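Local coordinates for hypoxanthine-guanine phosphoribosyltransferase (Thermus thermophilus, PDB 3ACD), which probably catalyses the magnesium-dependent transfer of a phosphoribosyl group to hypoxanthine or guanine, yielding IMP or GMP in purine salvage, at residues V12-S15 / A16-K20; L41-L45 / N46-I50; S112-L115 / D116-A120. All coordinates share one frame; numbering follows the deposited sequence.

Interaction 1 of 3, residues V12-S15 / A16-K20; sequences VQIS and AEAIK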
# COMPACT_ATOMS: atom_id res chain seq x y z
N VAL A 12 -11.08 16.93 13.47
CA VAL A 12 -10.61 16.77 12.10
C VAL A 12 -11.40 15.70 11.34
O VAL A 12 -11.51 14.56 11.79
CB VAL A 12 -9.11 16.40 12.06
CG1 VAL A 12 -8.65 16.19 10.63
CG2 VAL A 12 -8.31 17.51 12.72
N GLN A 13 -11.95 16.09 10.20
CA GLN A 13 -12.74 15.20 9.36
C GLN A 13 -12.46 15.54 7.89
O GLN A 13 -12.67 16.67 7.46
CB GLN A 13 -14.24 15.39 9.63
CG GLN A 13 -14.66 15.30 11.10
CD GLN A 13 -14.54 13.90 11.68
OE1 GLN A 13 -14.63 12.90 10.96
NE2 GLN A 13 -14.37 13.81 13.00
N ILE A 14 -11.97 14.56 7.13
CA ILE A 14 -11.67 14.78 5.72
C ILE A 14 -12.25 13.62 4.91
O ILE A 14 -11.85 12.47 5.09
CB ILE A 14 -10.15 14.88 5.47
CG1 ILE A 14 -9.50 15.80 6.50
CG2 ILE A 14 -9.88 15.42 4.08
CD1 ILE A 14 -7.99 15.94 6.36
N SER A 15 -13.19 13.94 4.03
CA SER A 15 -13.86 12.91 3.23
C SER A 15 -12.99 12.22 2.20
O SER A 15 -11.96 12.74 1.78
CB SER A 15 -15.07 13.51 2.51
OG SER A 15 -14.66 14.38 1.47
N ALA A 16 -13.43 11.03 1.79
CA ALA A 16 -12.71 10.26 0.79
C ALA A 16 -12.62 11.08 -0.49
O ALA A 16 -11.63 11.03 -1.21
CB ALA A 16 -13.42 8.94 0.53
N GLU A 17 -13.68 11.83 -0.78
CA GLU A 17 -13.73 12.66 -1.98
C GLU A 17 -12.71 13.79 -1.92
O GLU A 17 -12.02 14.06 -2.91
CB GLU A 17 -15.13 13.25 -2.17
CG GLU A 17 -16.22 12.21 -2.34
CD GLU A 17 -17.59 12.83 -2.49
OE1 GLU A 17 -18.04 13.51 -1.55
OE2 GLU A 17 -18.22 12.63 -3.55
N ALA A 18 -12.62 14.45 -0.77
CA ALA A 18 -11.68 15.54 -0.60
C ALA A 18 -10.25 15.01 -0.70
O ALA A 18 -9.37 15.65 -1.28
CB ALA A 18 -11.89 16.21 0.76
N ILE A 19 -10.02 13.84 -0.12
CA ILE A 19 -8.70 13.22 -0.16
C ILE A 19 -8.35 12.83 -1.59
O ILE A 19 -7.23 13.08 -2.05
CB ILE A 19 -8.64 11.95 0.73
CG1 ILE A 19 -8.87 12.34 2.20
CG2 ILE A 19 -7.27 11.27 0.58
CD1 ILE A 19 -8.91 11.16 3.16
N LYS A 20 -9.30 12.24 -2.30
CA LYS A 20 -9.06 11.83 -3.68
C LYS A 20 -8.63 13.00 -4.55
O LYS A 20 -7.65 12.91 -5.29
CB LYS A 20 -10.31 11.18 -4.28
CG LYS A 20 -10.13 10.74 -5.73
CD LYS A 20 -11.40 10.10 -6.29
CE LYS A 20 -11.21 9.72 -7.76
NZ LYS A 20 -12.46 9.20 -8.37
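Ser15 caps the helix 16-33 by turning its hydroxyl to the first turn: Ala18 N donates to Ser15 OG at 3.0 Å, with an N-H...O angle of 159°. The torsion explains the reach, since OG sits between the backbone N and the carbonyl carbon (chi1 71°), from where it reaches Ala18 N. The same residue also opens the regular helical bonding, because Ser15 O accepts from Ile19 N at 2.9 Å. This is a classic N-cap, in which one side chain supplies an acceptor that the first turn of any helix lacks. Replaced by an alanine, this position would probably leave Ala18 N without its side-chain acceptor and the first turn less firmly held.

Beside the polar cap runs a small apolar contact. Ile14 CG2, held anti to its own backbone N, meets Ile19 CG1 at 3.7 Å and Ala18 CB at 4.0 Å, the two isoleucine side chains crossing at about a right angle. Ile19 CG1 lies close against Ser15 O as well, so the carbonyl is flanked by hydrocarbon.

Further out, the incoming chain is pinned by Ile14 pairing through its backbone with Ile173, while Val12 O bonds Ser175 OG and Gln13 OE1 bonds Thr174 OG1. Ile19 packs on Tyr159 and Ile173, so the start of helix 16-33 rests on loop residues and on the chain around strand 174-175.

Interaction 2 of 3, residues L41-L45 / N46-I50; sequences LICVL and NGAFI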
# COMPACT_ATOMS: atom_id res chain seq x y z
N LEU A 41 10.09 6.58 -5.25
CA LEU A 41 9.24 6.88 -4.10
C LEU A 41 9.39 5.86 -2.99
O LEU A 41 9.24 4.66 -3.21
CB LEU A 41 7.77 6.97 -4.53
CG LEU A 41 7.36 8.19 -5.37
CD1 LEU A 41 8.09 8.19 -6.70
CD2 LEU A 41 5.85 8.16 -5.59
N ILE A 42 9.68 6.34 -1.79
CA ILE A 42 9.84 5.47 -0.64
C ILE A 42 8.67 5.64 0.32
O ILE A 42 8.51 6.69 0.94
CB ILE A 42 11.15 5.78 0.11
CG1 ILE A 42 12.34 5.60 -0.85
CG2 ILE A 42 11.28 4.87 1.34
CD1 ILE A 42 13.68 5.90 -0.22
N CYS A 43 7.86 4.59 0.43
CA CYS A 43 6.70 4.60 1.30
C CYS A 43 7.08 4.23 2.73
O CYS A 43 7.67 3.18 2.98
CB CYS A 43 5.65 3.61 0.78
SG CYS A 43 4.24 3.39 1.89
N VAL A 44 6.74 5.11 3.68
CA VAL A 44 7.03 4.84 5.08
C VAL A 44 5.86 4.04 5.66
O VAL A 44 4.78 4.58 5.90
CB VAL A 44 7.22 6.15 5.88
CG1 VAL A 44 7.46 5.83 7.36
CG2 VAL A 44 8.41 6.93 5.33
N LEU A 45 6.09 2.75 5.87
CA LEU A 45 5.07 1.85 6.42
C LEU A 45 4.92 2.08 7.93
O LEU A 45 5.86 2.53 8.58
CB LEU A 45 5.47 0.40 6.16
CG LEU A 45 5.46 -0.05 4.69
CD1 LEU A 45 6.05 -1.45 4.57
CD2 LEU A 45 4.03 -0.02 4.17
N ASN A 46 3.77 1.74 8.50
CA ASN A 46 2.64 1.15 7.77
C ASN A 46 1.62 2.20 7.32
O ASN A 46 0.92 2.01 6.33
CB ASN A 46 1.89 0.16 8.67
CG ASN A 46 2.69 -1.09 8.98
OD1 ASN A 46 2.32 -1.87 9.86
ND2 ASN A 46 3.77 -1.31 8.25
N GLY A 47 1.55 3.30 8.06
CA GLY A 47 0.57 4.35 7.79
C GLY A 47 0.41 4.99 6.43
O GLY A 47 -0.70 5.40 6.07
N ALA A 48 1.47 5.09 5.64
CA ALA A 48 1.37 5.74 4.34
C ALA A 48 1.03 4.86 3.15
O ALA A 48 0.96 5.36 2.03
CB ALA A 48 2.68 6.49 4.06
N PHE A 49 0.78 3.58 3.36
CA PHE A 49 0.54 2.71 2.21
C PHE A 49 -0.67 3.02 1.32
O PHE A 49 -0.61 2.77 0.12
CB PHE A 49 0.56 1.23 2.65
CG PHE A 49 -0.78 0.67 3.02
CD1 PHE A 49 -1.51 -0.08 2.10
CD2 PHE A 49 -1.29 0.84 4.31
CE1 PHE A 49 -2.73 -0.67 2.46
CE2 PHE A 49 -2.51 0.25 4.68
CZ PHE A 49 -3.23 -0.50 3.75
N ILE A 50 -1.74 3.57 1.89
CA ILE A 50 -2.91 3.89 1.07
C ILE A 50 -2.65 5.20 0.32
O ILE A 50 -2.97 5.32 -0.87
CB ILE A 50 -4.20 3.97 1.94
CG1 ILE A 50 -4.48 2.57 2.51
CG2 ILE A 50 -5.38 4.45 1.11
CD1 ILE A 50 -5.82 2.40 3.23
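Cys43 and Leu45 pack against the chain that follows them at the strand-to-helix turn of the beta-alpha-beta crossover 40-45, 49-56, 64-70 of this phosphoribosyltransferase fold. The peptide bond between Leu45 and Asn46 is cis, probably as in related hypoxanthine-guanine phosphoribosyltransferases, where this loop borders the active site, and a type I turn from Asn46 to Phe49 carries the chain into the helix. Here Gly47 comes within about 5 Å of the bound IMP at the nearest atoms, beside Asp103.

Backbone bonding is sparse: weak bonds run from Ala48 N to Val44 O (3.4 Å) and, closing the turn, from Phe49 N to Asn46 O.

Apolar contact does more of the work. Cys43 SG, anti to its backbone N (chi1 173°), reaches forward from the strand to lie 4.1 Å from Ala48 CB and beside the backbone of Ala48 and Phe49. Leu45 CD2 touches Phe49 CB at 4.0 Å, these two side chains crossing at about a right angle. On the strand side Cys43 and Leu45 also pack on Phe67; across the interface Leu45 meets Leu45 of the second subunit, and the Phe49 ring makes an edge-to-face contact with Phe67 of that subunit.

The Phe49 ring is bracketed: Ile50 CG1 lies over the centre of one face, 3.5 Å above the plane, and Asn46 O meets the edge in plane.

Interaction 3 of 3, residues S112-L115 / D116-A120; sequences SYLL and DYLEA
Leu114 and Leu118, one turn apart on helix 109-119, carry an i to i+4 contact within a single amphipathic helix that lies against the parallel sheet. Leu114 CD1 approaches Leu118 CG at 4.1 Å, their branches meeting at a slant. Both leucines pack on the strands: Leu114 on Ile68 and Val100, Leu118 on Val100, with neighbouring Leu115 on Val126 and Val128. The i to i+4 spacing puts the pair on one flank of the helix, and the first torsion of Leu114 directs its CG anti to the backbone N (chi1 -180°). The helix starts at the end of the IMP-binding run Asp106 to Thr110, and the side chain of Leu114 lies about 5 Å from that of Thr110.

The backbone supplies four consecutive bonds of the alpha-helical pattern. Asp116 N donates to Ser112 O at 3.2 Å and Tyr117 N to Tyr113 O at 3.0 Å. Leu118 N bonds Leu114 O, and Glu119 N reaches Leu115 O at 2.9 Å.

The carboxylate of Asp116 turns back along the helix, with OD2 3.1 Å from Ser112 O, both acceptors and not hydrogen-bonded to each other. A water bridges the two residues, donating to Ser112 O at 3.3 Å and weakly to Asp116 OD1. Glu119 CG, anti to its own carbonyl carbon, lies 3.0 Å from Leu115 O.

The chemistry therefore differs round the helix: leucines pack toward the sheet, Tyr113 rests on Ile70 and Tyr117 on Leu89, while Asp116 and Glu119 are exposed, Glu119 still touching Val126. Because Ser112 O serves the amide of Asp116 as well, the water probably eases the crowding of acceptors by donating to this carbonyl and, weakly, to OD1, the carboxylate oxygen farther from it.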
# COMPACT_ATOMS: atom_id res chain seq x y z
N SER A 112 12.78 13.59 10.34
CA SER A 112 14.11 14.17 10.47
C SER A 112 15.17 13.07 10.44
O SER A 112 16.17 13.17 9.73
CB SER A 112 14.23 14.96 11.77
OG SER A 112 15.50 15.59 11.86
N TYR A 113 14.95 12.01 11.21
CA TYR A 113 15.88 10.89 11.26
C TYR A 113 15.96 10.24 9.88
O TYR A 113 17.05 9.95 9.38
CB TYR A 113 15.41 9.85 12.28
CG TYR A 113 16.28 8.61 12.31
CD1 TYR A 113 17.57 8.65 12.84
CD2 TYR A 113 15.82 7.41 11.78
CE1 TYR A 113 18.38 7.51 12.84
CE2 TYR A 113 16.62 6.27 11.77
CZ TYR A 113 17.90 6.33 12.31
OH TYR A 113 18.70 5.20 12.31
N LEU A 114 14.80 10.00 9.27
CA LEU A 114 14.75 9.37 7.96
C LEU A 114 15.51 10.17 6.91
O LEU A 114 16.27 9.60 6.13
CB LEU A 114 13.29 9.19 7.52
CG LEU A 114 13.09 8.53 6.15
CD1 LEU A 114 13.75 7.16 6.14
CD2 LEU A 114 11.60 8.41 5.85
N LEU A 115 15.32 11.49 6.89
CA LEU A 115 16.01 12.32 5.92
C LEU A 115 17.53 12.25 6.07
O LEU A 115 18.25 12.21 5.08
CB LEU A 115 15.54 13.78 6.01
CG LEU A 115 14.10 14.03 5.54
CD1 LEU A 115 13.76 15.50 5.67
CD2 LEU A 115 13.94 13.58 4.10
N ASP A 116 18.02 12.25 7.31
CA ASP A 116 19.46 12.17 7.53
C ASP A 116 19.97 10.82 7.04
O ASP A 116 21.05 10.73 6.45
CB ASP A 116 19.80 12.35 9.01
CG ASP A 116 19.54 13.76 9.51
OD1 ASP A 116 19.84 14.72 8.77
OD2 ASP A 116 19.04 13.90 10.64
N TYR A 117 19.20 9.77 7.30
CA TYR A 117 19.58 8.42 6.89
C TYR A 117 19.72 8.34 5.37
O TYR A 117 20.72 7.84 4.84
CB TYR A 117 18.54 7.41 7.36
CG TYR A 117 18.82 5.99 6.92
CD1 TYR A 117 19.89 5.28 7.46
CD2 TYR A 117 18.02 5.36 5.97
CE1 TYR A 117 20.16 3.97 7.05
CE2 TYR A 117 18.28 4.06 5.55
CZ TYR A 117 19.35 3.37 6.10
OH TYR A 117 19.61 2.08 5.70
N LEU A 118 18.70 8.84 4.67
CA LEU A 118 18.69 8.83 3.21
C LEU A 118 19.80 9.70 2.61
O LEU A 118 20.47 9.30 1.65
CB LEU A 118 17.34 9.31 2.69
CG LEU A 118 16.10 8.50 3.10
CD1 LEU A 118 14.86 9.14 2.49
CD2 LEU A 118 16.24 7.05 2.64
N GLU A 119 19.98 10.89 3.17
CA GLU A 119 21.00 11.80 2.65
C GLU A 119 22.41 11.21 2.77
O GLU A 119 23.28 11.51 1.95
CB GLU A 119 20.94 13.14 3.39
CG GLU A 119 19.70 13.96 3.08
CD GLU A 119 19.63 14.40 1.62
OE1 GLU A 119 20.48 13.96 0.82
OE2 GLU A 119 18.71 15.18 1.28
N ALA A 120 22.61 10.37 3.77
CA ALA A 120 23.91 9.74 3.99
C ALA A 120 24.33 8.87 2.80
O ALA A 120 25.52 8.62 2.60
CB ALA A 120 23.87 8.89 5.25
O HOH W 1 16.85 16.20 8.66

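How the interactions relate
Interaction 2 is the buried member of the set, interaction 1 lies at the surface, and interaction 3 is partly buried. Interactions 2 and 3 touch where helix 109-119 packs on strand 40-45: Val44 CG2 meets Leu114 CD2 at 3.6 Å and Ile42 CD1 meets Leu118 CD2 at 4.0 Å. Interaction 1 stands apart, about 7 Å from interaction 2 at the nearest atoms and on the other side of the chain's centre from interaction 3. Chemistry follows place: a hydroxyl begins a helix at the surface, apolar contacts and weak backbone bonds shape the buried strand-to-helix turn, and a regular helix sorts leucines from carboxylates.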